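Local coordinates for SMI1/KNR4 family protein (Pseudomonas syringae pv. tomato, PDB 2PAG) that is of unknown function but belongs to the SMI1/KNR4 (SUKH) family and binds calcium ions in the crystal, at residues A[19-24]-A[49-54]; A[42-47]-A[123-128]. All blocks are in the same frame, centred on the assembly; numbering follows the deposited sequence.

Contact 1: A[19-24]-A[49-54]; sequences LELPDE and VSDVVY
Leu21 lies over one face of the Asp51 carboxylate. Its CB sits above Asp51 CG at 4.1 Å, almost along the normal to the group. Its CD1 comes over the OD1 side, 3.6 Å from Asp51 OD1. The Asp51 carboxylate is placed there by chi1 of 63°, which sets CG between the backbone N and the carbonyl carbon. OD1 also forms a salt bridge with Arg9 of helix 2-11. The Pro22 ring, puckered rather than flat, brings its CD to 3.2 Å from Ser50 OG. That hydroxyl donates to Leu46 O, in the last turns of helix 40-49.

Leu19 supplies the apolar end. Its CD1 meets Val53 CG2 at 3.8 Å, and the two side chains cross at about a right angle. Leu19 CB packs on the backbone of Asp51.

The 49-54 segment begins with a type I turn from Val49 to Val52, closed by Val52 N to Val49 O. It carries the chain out of helix 40-49. The 19-24 segment runs past this turn to Asp23, the N-cap of helix 24-34, whose OD1 accepts from Gln26 N.

No direct hydrogen bond joins the two segments. Two waters bridge them instead. One accepts from Leu19 N and donates to Asp51 O at 2.7 Å. The other donates to Glu20 O and to Ser50 O, each at 2.8 Å; Glu20 O is also bonded by Thr63 OG1.

The contact joins the loop between helices 2-11 and 24-34 to the loop leaving helix 40-49, through side-chain packing and water. Water takes the place of direct bonds between Leu19 N and Asp51 O and between Glu20 O and Ser50 O. The Arg9 partner probably offsets the charge that Asp51 carries beside a leucine.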
ATOM      1  N   LEU A  19       4.186  -1.989  14.340  1.00 16.00           N
ATOM      2  CA  LEU A  19       4.605  -2.440  13.022  1.00 16.43           C
ATOM      3  C   LEU A  19       6.025  -1.940  12.765  1.00 16.42           C
ATOM      4  O   LEU A  19       6.433  -0.903  13.299  1.00 19.58           O
ATOM      5  CB  LEU A  19       3.675  -1.878  11.952  1.00 13.91           C
ATOM      6  CG  LEU A  19       2.189  -2.198  12.055  1.00 14.32           C
ATOM      7  CD1 LEU A  19       1.471  -1.572  10.865  1.00 16.17           C
ATOM      8  CD2 LEU A  19       1.979  -3.701  12.064  1.00 15.83           C
ATOM      9  N   GLU A  20       6.770  -2.674  11.944  1.00 16.66           N
ATOM     10  CA  GLU A  20       8.139  -2.299  11.620  1.00 18.99           C
ATOM     11  C   GLU A  20       8.224  -1.628  10.262  1.00 18.95           C
ATOM     12  O   GLU A  20       7.459  -1.947   9.353  1.00 18.42           O
ATOM     13  CB  GLU A  20       9.045  -3.528  11.633  1.00 20.66           C
ATOM     14  CG  GLU A  20       9.094  -4.241  12.973  1.00 25.72           C
ATOM     15  CD  GLU A  20      10.068  -5.401  12.977  1.00 29.26           C
ATOM     16  OE1 GLU A  20       9.978  -6.256  12.068  1.00 32.22           O
ATOM     17  OE2 GLU A  20      10.919  -5.460  13.893  1.00 33.02           O
ATOM     18  N   LEU A  21       9.155  -0.690  10.139  1.00 18.78           N
ATOM     19  CA  LEU A  21       9.365   0.022   8.887  1.00 17.20           C
ATOM     20  C   LEU A  21      10.492  -0.715   8.158  1.00 16.79           C
ATOM     21  O   LEU A  21      11.525  -1.025   8.749  1.00 15.97           O
ATOM     22  CB  LEU A  21       9.770   1.471   9.182  1.00 18.79           C
ATOM     23  CG  LEU A  21       9.732   2.473   8.032  1.00 19.55           C
ATOM     24  CD1 LEU A  21       8.299   2.606   7.519  1.00 19.30           C
ATOM     25  CD2 LEU A  21      10.259   3.820   8.513  1.00 19.75           C
ATOM     26  N   PRO A  22      10.302  -1.016   6.863  1.00 14.29           N
ATOM     27  CA  PRO A  22      11.326  -1.724   6.091  1.00 15.47           C
ATOM     28  C   PRO A  22      12.466  -0.829   5.629  1.00 15.74           C
ATOM     29  O   PRO A  22      12.351   0.393   5.636  1.00 15.24           O
ATOM     30  CB  PRO A  22      10.538  -2.260   4.904  1.00 14.91           C
ATOM     31  CG  PRO A  22       9.594  -1.114   4.629  1.00 14.24           C
ATOM     32  CD  PRO A  22       9.110  -0.750   6.034  1.00 15.40           C
ATOM     33  N   ASP A  23      13.575  -1.455   5.250  1.00 18.17           N
ATOM     34  CA  ASP A  23      14.711  -0.721   4.718  1.00 19.61           C
ATOM     35  C   ASP A  23      14.734  -1.045   3.231  1.00 20.75           C
ATOM     36  O   ASP A  23      13.986  -1.909   2.761  1.00 19.44           O
ATOM     37  CB  ASP A  23      16.026  -1.146   5.381  1.00 23.01           C
ATOM     38  CG  ASP A  23      16.216  -2.645   5.408  1.00 25.69           C
ATOM     39  OD1 ASP A  23      16.017  -3.302   4.364  1.00 25.06           O
ATOM     40  OD2 ASP A  23      16.586  -3.168   6.484  1.00 31.41           O
ATOM     41  N   GLU A  24      15.587  -0.360   2.485  1.00 20.99           N
ATOM     42  CA  GLU A  24      15.658  -0.580   1.053  1.00 22.07           C
ATOM     43  C   GLU A  24      15.924  -2.026   0.639  1.00 20.83           C
ATOM     44  O   GLU A  24      15.336  -2.503  -0.332  1.00 19.22           O
ATOM     45  CB  GLU A  24      16.686   0.373   0.442  1.00 25.05           C
ATOM     46  CG  GLU A  24      16.233   1.825   0.520  1.00 30.25           C
ATOM     47  CD  GLU A  24      17.215   2.792  -0.100  1.00 34.68           C
ATOM     48  OE1 GLU A  24      18.322   2.957   0.459  1.00 36.28           O
ATOM     49  OE2 GLU A  24      16.878   3.384  -1.147  1.00 36.77           O
ATOM     50  N   VAL A  49       6.120   5.349   5.743  1.00 12.48           N
ATOM     51  CA  VAL A  49       4.922   5.281   6.575  1.00 12.34           C
ATOM     52  C   VAL A  49       4.222   3.925   6.698  1.00 12.06           C
ATOM     53  O   VAL A  49       3.144   3.852   7.284  1.00 12.97           O
ATOM     54  CB  VAL A  49       3.874   6.327   6.107  1.00 12.39           C
ATOM     55  CG1 VAL A  49       4.461   7.726   6.200  1.00 12.35           C
ATOM     56  CG2 VAL A  49       3.437   6.054   4.679  1.00 13.12           C
ATOM     57  N   SER A  50       4.826   2.852   6.183  1.00 11.84           N
ATOM     58  CA  SER A  50       4.159   1.551   6.263  1.00 11.70           C
ATOM     59  C   SER A  50       4.123   0.937   7.664  1.00 12.82           C
ATOM     60  O   SER A  50       3.630  -0.183   7.841  1.00 14.79           O
ATOM     61  CB  SER A  50       4.740   0.551   5.243  1.00 12.03           C
ATOM     62  OG  SER A  50       6.072   0.157   5.521  1.00 12.12           O
ATOM     63  N   ASP A  51       4.641   1.660   8.657  1.00 14.56           N
ATOM     64  CA  ASP A  51       4.588   1.175  10.036  1.00 16.04           C
ATOM     65  C   ASP A  51       3.454   1.899  10.762  1.00 16.59           C
ATOM     66  O   ASP A  51       3.240   1.711  11.963  1.00 18.00           O
ATOM     67  CB  ASP A  51       5.921   1.424  10.753  1.00 18.66           C
ATOM     68  CG  ASP A  51       6.263   2.899  10.869  1.00 18.90           C
ATOM     69  OD1 ASP A  51       5.901   3.670   9.959  1.00 18.78           O
ATOM     70  OD2 ASP A  51       6.917   3.286  11.868  1.00 22.61           O
ATOM     71  N   VAL A  52       2.714   2.712  10.017  1.00 13.18           N
ATOM     72  CA  VAL A  52       1.611   3.481  10.576  1.00 13.68           C
ATOM     73  C   VAL A  52       0.267   2.752  10.629  1.00 13.76           C
ATOM     74  O   VAL A  52      -0.121   2.020   9.699  1.00 14.27           O
ATOM     75  CB  VAL A  52       1.429   4.819   9.801  1.00 13.81           C
ATOM     76  CG1 VAL A  52       0.182   5.545  10.278  1.00 13.24           C
ATOM     77  CG2 VAL A  52       2.658   5.698  10.001  1.00 14.64           C
ATOM     78  N   VAL A  53      -0.426   2.950  11.747  1.00 13.59           N
ATOM     79  CA  VAL A  53      -1.744   2.379  11.980  1.00 14.31           C
ATOM     80  C   VAL A  53      -2.685   3.573  12.120  1.00 14.49           C
ATOM     81  O   VAL A  53      -2.465   4.439  12.973  1.00 14.80           O
ATOM     82  CB  VAL A  53      -1.759   1.550  13.282  1.00 14.26           C
ATOM     83  CG1 VAL A  53      -3.143   0.976  13.520  1.00 14.53           C
ATOM     84  CG2 VAL A  53      -0.717   0.440  13.199  1.00 16.55           C
ATOM     85  N   TYR A  54      -3.710   3.638  11.270  1.00 14.02           N
ATOM     86  CA  TYR A  54      -4.661   4.745  11.322  1.00 14.35           C
ATOM     87  C   TYR A  54      -5.983   4.495  10.600  1.00 15.49           C
ATOM     88  O   TYR A  54      -6.022   3.869   9.537  1.00 15.81           O
ATOM     89  CB  TYR A  54      -4.058   6.016  10.719  1.00 16.78           C
ATOM     90  CG  TYR A  54      -5.037   7.170  10.733  1.00 19.08           C
ATOM     91  CD1 TYR A  54      -5.204   7.948  11.877  1.00 19.99           C
ATOM     92  CD2 TYR A  54      -5.857   7.427   9.635  1.00 19.20           C
ATOM     93  CE1 TYR A  54      -6.167   8.949  11.930  1.00 22.26           C
ATOM     94  CE2 TYR A  54      -6.825   8.426   9.678  1.00 22.35           C
ATOM     95  CZ  TYR A  54      -6.974   9.182  10.829  1.00 23.07           C
ATOM     96  OH  TYR A  54      -7.935  10.165  10.887  1.00 23.84           O
TER
HETATM   97  O   HOH W   1       2.990   0.698  14.498  1.00 16.85           O
HETATM   98  O   HOH W   2       4.925  -2.571   8.439  1.00 13.96           O

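Contact 2: A[42-47]-A[123-128]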
ATOM      1  N   PHE A  42       5.557   4.819  -4.594  1.00 12.81           N
ATOM      2  CA  PHE A  42       4.978   3.747  -3.787  1.00 11.76           C
ATOM      3  C   PHE A  42       6.085   3.207  -2.860  1.00 11.93           C
ATOM      4  O   PHE A  42       5.854   2.959  -1.676  1.00 11.96           O
ATOM      5  CB  PHE A  42       4.454   2.649  -4.728  1.00 12.72           C
ATOM      6  CG  PHE A  42       3.643   1.571  -4.053  1.00 14.66           C
ATOM      7  CD1 PHE A  42       3.433   1.560  -2.679  1.00 16.12           C
ATOM      8  CD2 PHE A  42       3.086   0.553  -4.822  1.00 15.54           C
ATOM      9  CE1 PHE A  42       2.678   0.542  -2.080  1.00 15.93           C
ATOM     10  CE2 PHE A  42       2.337  -0.461  -4.244  1.00 14.75           C
ATOM     11  CZ  PHE A  42       2.130  -0.468  -2.866  1.00 15.79           C
ATOM     12  N   LYS A  43       7.292   3.044  -3.397  1.00 12.99           N
ATOM     13  CA  LYS A  43       8.413   2.556  -2.601  1.00 13.35           C
ATOM     14  C   LYS A  43       8.710   3.547  -1.477  1.00 13.22           C
ATOM     15  O   LYS A  43       9.029   3.156  -0.356  1.00 12.59           O
ATOM     16  CB  LYS A  43       9.637   2.385  -3.497  1.00 16.61           C
ATOM     17  CG  LYS A  43      10.811   1.701  -2.841  1.00 23.63           C
ATOM     18  CD  LYS A  43      11.740   1.103  -3.891  1.00 25.53           C
ATOM     19  CE  LYS A  43      12.234   2.156  -4.878  1.00 30.44           C
ATOM     20  NZ  LYS A  43      13.122   1.567  -5.920  1.00 31.33           N
ATOM     21  N   GLU A  44       8.606   4.834  -1.791  1.00 12.59           N
ATOM     22  CA  GLU A  44       8.841   5.891  -0.815  1.00 12.91           C
ATOM     23  C   GLU A  44       7.815   5.779   0.311  1.00 12.84           C
ATOM     24  O   GLU A  44       8.146   5.917   1.486  1.00 12.07           O
ATOM     25  CB  GLU A  44       8.736   7.248  -1.508  1.00 10.90           C
ATOM     26  CG  GLU A  44       9.010   8.438  -0.625  1.00 14.13           C
ATOM     27  CD  GLU A  44       9.009   9.713  -1.426  1.00 17.47           C
ATOM     28  OE1 GLU A  44       7.966  10.016  -2.041  1.00 17.93           O
ATOM     29  OE2 GLU A  44      10.053  10.402  -1.449  1.00 19.65           O
ATOM     30  N   PHE A  45       6.567   5.514  -0.059  1.00 12.19           N
ATOM     31  CA  PHE A  45       5.494   5.346   0.910  1.00 11.18           C
ATOM     32  C   PHE A  45       5.846   4.173   1.839  1.00 10.69           C
ATOM     33  O   PHE A  45       5.801   4.286   3.067  1.00  9.92           O
ATOM     34  CB  PHE A  45       4.196   5.064   0.145  1.00 10.77           C
ATOM     35  CG  PHE A  45       3.052   4.620   1.006  1.00 12.84           C
ATOM     36  CD1 PHE A  45       2.143   5.547   1.514  1.00 11.85           C
ATOM     37  CD2 PHE A  45       2.849   3.268   1.266  1.00 12.67           C
ATOM     38  CE1 PHE A  45       1.044   5.134   2.262  1.00 14.28           C
ATOM     39  CE2 PHE A  45       1.745   2.838   2.018  1.00 11.89           C
ATOM     40  CZ  PHE A  45       0.843   3.777   2.515  1.00 12.37           C
ATOM     41  N   LEU A  46       6.212   3.042   1.254  1.00 10.25           N
ATOM     42  CA  LEU A  46       6.561   1.882   2.064  1.00 11.60           C
ATOM     43  C   LEU A  46       7.745   2.143   3.001  1.00 12.62           C
ATOM     44  O   LEU A  46       7.765   1.672   4.141  1.00 12.86           O
ATOM     45  CB  LEU A  46       6.870   0.692   1.157  1.00 13.45           C
ATOM     46  CG  LEU A  46       5.681   0.164   0.349  1.00 12.16           C
ATOM     47  CD1 LEU A  46       6.156  -0.916  -0.607  1.00 16.17           C
ATOM     48  CD2 LEU A  46       4.612  -0.386   1.292  1.00 15.07           C
ATOM     49  N   LEU A  47       8.723   2.907   2.528  1.00 11.53           N
ATOM     50  CA  LEU A  47       9.911   3.193   3.330  1.00 11.94           C
ATOM     51  C   LEU A  47       9.727   4.271   4.388  1.00 12.91           C
ATOM     52  O   LEU A  47      10.573   4.416   5.273  1.00 14.52           O
ATOM     53  CB  LEU A  47      11.071   3.589   2.411  1.00 13.18           C
ATOM     54  CG  LEU A  47      11.614   2.502   1.484  1.00 14.29           C
ATOM     55  CD1 LEU A  47      12.448   3.125   0.373  1.00 15.14           C
ATOM     56  CD2 LEU A  47      12.439   1.506   2.296  1.00 16.44           C
ATOM     57  N   SER A 123      -1.207  10.125  -7.222  1.00 14.00           N
ATOM     58  CA  SER A 123      -0.063   9.460  -6.608  1.00 12.80           C
ATOM     59  C   SER A 123      -0.482   8.777  -5.319  1.00 12.72           C
ATOM     60  O   SER A 123      -1.583   9.015  -4.797  1.00 10.83           O
ATOM     61  CB  SER A 123       1.040  10.470  -6.280  1.00 13.66           C
ATOM     62  OG  SER A 123       0.712  11.202  -5.106  1.00 13.00           O
ATOM     63  N   VAL A 124       0.409   7.932  -4.803  1.00 12.31           N
ATOM     64  CA  VAL A 124       0.148   7.228  -3.560  1.00 12.23           C
ATOM     65  C   VAL A 124      -0.003   8.233  -2.422  1.00 13.05           C
ATOM     66  O   VAL A 124      -0.721   7.984  -1.452  1.00 11.92           O
ATOM     67  CB  VAL A 124       1.294   6.248  -3.236  1.00 13.92           C
ATOM     68  CG1 VAL A 124       1.215   5.805  -1.797  1.00 17.52           C
ATOM     69  CG2 VAL A 124       1.224   5.051  -4.175  1.00 11.30           C
ATOM     70  N   TRP A 125       0.673   9.374  -2.538  1.00 12.87           N
ATOM     71  CA  TRP A 125       0.563  10.386  -1.499  1.00 12.61           C
ATOM     72  C   TRP A 125      -0.799  11.091  -1.554  1.00 12.18           C
ATOM     73  O   TRP A 125      -1.332  11.496  -0.517  1.00 12.73           O
ATOM     74  CB  TRP A 125       1.727  11.374  -1.603  1.00 12.86           C
ATOM     75  CG  TRP A 125       3.031  10.737  -1.184  1.00 11.70           C
ATOM     76  CD1 TRP A 125       4.164  10.606  -1.935  1.00 13.52           C
ATOM     77  CD2 TRP A 125       3.317  10.119   0.081  1.00 12.80           C
ATOM     78  NE1 TRP A 125       5.137   9.944  -1.221  1.00 12.74           N
ATOM     79  CE2 TRP A 125       4.642   9.633   0.021  1.00 13.38           C
ATOM     80  CE3 TRP A 125       2.583   9.929   1.258  1.00 12.50           C
ATOM     81  CZ2 TRP A 125       5.248   8.969   1.096  1.00 12.94           C
ATOM     82  CZ3 TRP A 125       3.184   9.267   2.328  1.00 13.60           C
ATOM     83  CH2 TRP A 125       4.506   8.796   2.235  1.00 13.72           C
ATOM     84  N   HIS A 126      -1.370  11.233  -2.749  1.00 13.12           N
ATOM     85  CA  HIS A 126      -2.701  11.836  -2.868  1.00 13.82           C
ATOM     86  C   HIS A 126      -3.678  10.876  -2.207  1.00 15.01           C
ATOM     87  O   HIS A 126      -4.605  11.283  -1.504  1.00 15.23           O
ATOM     88  CB  HIS A 126      -3.112  12.010  -4.331  1.00 15.91           C
ATOM     89  CG  HIS A 126      -2.459  13.166  -5.012  1.00 17.67           C
ATOM     90  ND1 HIS A 126      -1.158  13.128  -5.466  1.00 16.38           N
ATOM     91  CD2 HIS A 126      -2.929  14.401  -5.314  1.00 17.81           C
ATOM     92  CE1 HIS A 126      -0.855  14.287  -6.021  1.00 17.73           C
ATOM     93  NE2 HIS A 126      -1.912  15.077  -5.943  1.00 17.87           N
ATOM     94  N   TRP A 127      -3.466   9.589  -2.452  1.00 14.34           N
ATOM     95  CA  TRP A 127      -4.317   8.564  -1.871  1.00 13.30           C
ATOM     96  C   TRP A 127      -4.185   8.559  -0.345  1.00 13.69           C
ATOM     97  O   TRP A 127      -5.178   8.449   0.371  1.00 13.54           O
ATOM     98  CB  TRP A 127      -3.934   7.189  -2.419  1.00 11.77           C
ATOM     99  CG  TRP A 127      -4.743   6.085  -1.823  1.00 12.35           C
ATOM    100  CD1 TRP A 127      -5.997   5.688  -2.198  1.00 11.37           C
ATOM    101  CD2 TRP A 127      -4.402   5.303  -0.674  1.00 13.02           C
ATOM    102  NE1 TRP A 127      -6.460   4.712  -1.343  1.00 13.00           N
ATOM    103  CE2 TRP A 127      -5.499   4.456  -0.401  1.00 12.58           C
ATOM    104  CE3 TRP A 127      -3.274   5.238   0.157  1.00 14.26           C
ATOM    105  CZ2 TRP A 127      -5.500   3.555   0.670  1.00 14.82           C
ATOM    106  CZ3 TRP A 127      -3.279   4.346   1.221  1.00 15.44           C
ATOM    107  CH2 TRP A 127      -4.386   3.515   1.467  1.00 15.17           C
ATOM    108  N   ALA A 128      -2.956   8.677   0.150  1.00 12.51           N
ATOM    109  CA  ALA A 128      -2.726   8.674   1.589  1.00 13.45           C
ATOM    110  C   ALA A 128      -3.401   9.868   2.258  1.00 15.86           C
ATOM    111  O   ALA A 128      -3.996   9.740   3.332  1.00 15.18           O
ATOM    112  CB  ALA A 128      -1.234   8.693   1.874  1.00 14.56           C
TER
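Phe45 of helix 40-49 is a knob in a hole formed by Val124, Trp125, Trp127 and Ala128 of helix 124-132. This is helix-helix packing. The two short axes come within 10.3 Å, with their N-to-C directions 49° apart.

The apolar contacts centre on the Phe45 ring. Val124 CG1 is the tightest neighbour, 3.4 Å from Phe45 CD1, and the two side chains cross at about a right angle. Phe45 CG stands anti to its backbone N (chi1 169°), which carries the ring across to the second helix. Ala128 CB lies at the ring edge, near its plane. The far end, CZ, approaches the edge of the Trp127 indole. The other branch of Val124, CG2, packs on CA and CB of Phe42. Ile90 of strand 88-93 touches both Phe42 and Val124, so the sheet continues this packing.

The aromatic pair is Phe45 and Trp125. Their six-membered rings meet obliquely, with centroids 5.6 Å apart. Phe45 CB and CD1 both lie over one face of the indole. Trp125 CZ2 reaches the backbone of helix 40-49, 3.6 Å from Phe45 CA. Trp127 has aromatic partners of its own, Tyr98 and Trp121, the latter edge-to-face.

The polar contact between the segments is a single hydrogen bond, from the indole N-H of Trp125. Within 123-128, Ser123 is the N-cap of helix 124-132, and its OG weakly accepts from Trp125 N. Glu44 reaches the indole with an extended chain, and the two side chains cross at about a right angle. Trp125 NE1 donates to Glu44 OE1 at 2.9 Å, close to the indole plane but on the anti side of the carboxylate and 31° out of its plane.

How the contacts relate
Helix 40-49 and its exit join the two contacts. Contact 2 uses residues 42-47, and contact 1 uses the segment 49-54 that follows, which opens with the turn at 49-52. The contact centres are about 12 Å apart, and the contacts touch directly. Leu21 CD2 is 3.3 Å from Leu47 O, and Pro22 CD is 3.4 Å from Leu46 O, so the 19-24 loop packs on the C-terminal part of the helix. Contact 2 is buried; contact 1 is only partly so. The calcium site of Glu101, Asp103 and Thr105 lies nearer contact 2: the Val124 side chain is about 11 Å from a calcium ion. Contact 1 lies away from it.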